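Side-chain contact in 14 kDa fatty acid-binding protein (Schistosoma mansoni, PDB 1VYF), which binds long-chain fatty acids such as oleic and arachidonic acid inside a beta-barrel and may transport them in the cytoplasm: residues 64-67 with 71-74. Sequence-based numbering, arbitrary orientation.
Sequences CTFK and EFDE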
loop_
_atom_site.group_PDB
_atom_site.type_symbol
_atom_site.label_atom_id
_atom_site.label_comp_id
_atom_site.label_asym_id
_atom_site.label_seq_id
_atom_site.Cartn_x
_atom_site.Cartn_y
_atom_site.Cartn_z
ATOM N N CYS A 64 2.667 -9.380 -2.175
ATOM C CA CYS A 64 3.289 -9.648 -0.866
ATOM C C CYS A 64 2.342 -10.475 0.006
ATOM O O CYS A 64 1.130 -10.358 -0.097
ATOM C CB CYS A 64 3.729 -8.353 -0.132
ATOM S SG CYS A 64 2.327 -7.368 0.402
ATOM N N THR A 65 2.918 -11.349 0.826
ATOM C CA THR A 65 2.158 -12.229 1.713
ATOM C C THR A 65 2.752 -12.047 3.113
ATOM O O THR A 65 3.977 -11.966 3.264
ATOM C CB THR A 65 2.222 -13.706 1.236
ATOM O OG1 THR A 65 1.607 -13.838 -0.067
ATOM C CG2 THR A 65 1.378 -14.622 2.122
ATOM N N PHE A 66 1.896 -11.935 4.130
ATOM C CA PHE A 66 2.363 -11.624 5.484
ATOM C C PHE A 66 1.433 -12.133 6.579
ATOM O O PHE A 66 0.230 -12.297 6.388
ATOM C CB PHE A 66 2.553 -10.107 5.652
ATOM C CG PHE A 66 1.359 -9.286 5.221
ATOM C CD1 PHE A 66 1.250 -8.838 3.914
ATOM C CD2 PHE A 66 0.340 -8.996 6.107
ATOM C CE1 PHE A 66 0.147 -8.105 3.503
ATOM C CE2 PHE A 66 -0.767 -8.242 5.700
ATOM C CZ PHE A 66 -0.851 -7.801 4.399
ATOM N N LYS A 67 2.044 -12.394 7.731
ATOM C CA LYS A 67 1.343 -12.546 8.998
ATOM C C LYS A 67 1.370 -11.202 9.714
ATOM O O LYS A 67 2.373 -10.490 9.652
ATOM C CB LYS A 67 2.094 -13.571 9.845
ATOM C CG LYS A 67 1.399 -13.985 11.105
ATOM C CD LYS A 67 2.011 -15.310 11.631
ATOM C CE LYS A 67 1.826 -16.441 10.612
ATOM N NZ LYS A 67 2.997 -16.598 9.690
ATOM N N GLU A 71 7.621 -9.259 11.048
ATOM C CA GLU A 71 8.524 -8.562 10.137
ATOM C C GLU A 71 8.839 -9.441 8.952
ATOM O O GLU A 71 8.934 -10.667 9.083
ATOM C CB GLU A 71 9.826 -8.155 10.839
ATOM C CG GLU A 71 10.772 -7.370 9.935
ATOM C CD GLU A 71 11.814 -6.547 10.681
ATOM O OE1 GLU A 71 12.799 -7.147 11.173
ATOM O OE2 GLU A 71 11.679 -5.293 10.742
ATOM N N PHE A 72 8.972 -8.818 7.784
ATOM C CA PHE A 72 9.322 -9.518 6.566
ATOM C C PHE A 72 10.074 -8.613 5.595
ATOM O O PHE A 72 10.022 -7.378 5.681
ATOM C CB PHE A 72 8.077 -10.124 5.916
ATOM C CG PHE A 72 7.091 -9.099 5.344
ATOM C CD1 PHE A 72 6.045 -8.600 6.128
ATOM C CD2 PHE A 72 7.183 -8.686 4.022
ATOM C CE1 PHE A 72 5.125 -7.682 5.601
ATOM C CE2 PHE A 72 6.252 -7.782 3.486
ATOM C CZ PHE A 72 5.231 -7.280 4.288
ATOM N N ASP A 73 10.789 -9.237 4.674
ATOM C CA ASP A 73 11.567 -8.505 3.694
ATOM C C ASP A 73 10.716 -8.270 2.449
ATOM O O ASP A 73 9.979 -9.151 1.999
ATOM C CB ASP A 73 12.862 -9.261 3.331
ATOM C CG ASP A 73 13.883 -9.255 4.454
ATOM O OD1 ASP A 73 13.927 -8.301 5.256
ATOM O OD2 ASP A 73 14.691 -10.178 4.615
ATOM N N GLU A 74 10.843 -7.069 1.902
ATOM C CA GLU A 74 10.006 -6.587 0.810
ATOM C C GLU A 74 10.884 -5.771 -0.120
ATOM O O GLU A 74 11.789 -5.079 0.330
ATOM C CB GLU A 74 8.856 -5.704 1.354
ATOM C CG GLU A 74 7.684 -5.515 0.393
ATOM C CD GLU A 74 6.802 -4.312 0.712
ATOM O OE1 GLU A 74 6.670 -3.964 1.925
ATOM O OE2 GLU A 74 6.252 -3.709 -0.269
#
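F66 and F72 adopt nearly the same first torsion (chi1 51° and 68°), which sets each CG between its own backbone N and carbonyl carbon, and nearly equal second torsions then turn the two rings to matching tilts. The planes end up only 8° from parallel, yet the centroids are 5.9 Å apart and the rings are slid so far past one another that they barely overlap. The pair is therefore not a full stack. Its closest approach is instead between a ring carbon and an aliphatic carbon: CE1 of F72 lies 3.5 Å from CB of F66, with CD1 of F72 next at 3.8 Å from the same CB. The F72 ring thus rests against the root of the F66 side chain, whose ring leads away from strand 72-75; the F66 side chain also touches V86 of strand 81-88. On its other flank, CE2 of F72 comes within 4.4 Å of CB of C64, a looser apolar touch, and the ring lies across C64 and F66, whose CB atoms both point toward strand 72-75.

These strands are the outermost pair of the antiparallel barrel sheet. C64 and F66 are backbone hydrogen-bonded with M53 and M51 of strand 50-56, F72 and E74 with S84 and V82 of strand 81-88. With facing CA atoms of F66 and F72 7.4 Å apart, the strands are too widely separated for backbone pairing, which corresponds to the familiar gap between the fourth and fifth strands of fatty acid-binding proteins. The side chain of F66 lies about 7 Å from that of R109, which binds oleic acid. Across this part of the gap, contact between the strands is made by apolar side chains, through dispersion and hydrophobic burial, without the directionality of hydrogen bonds.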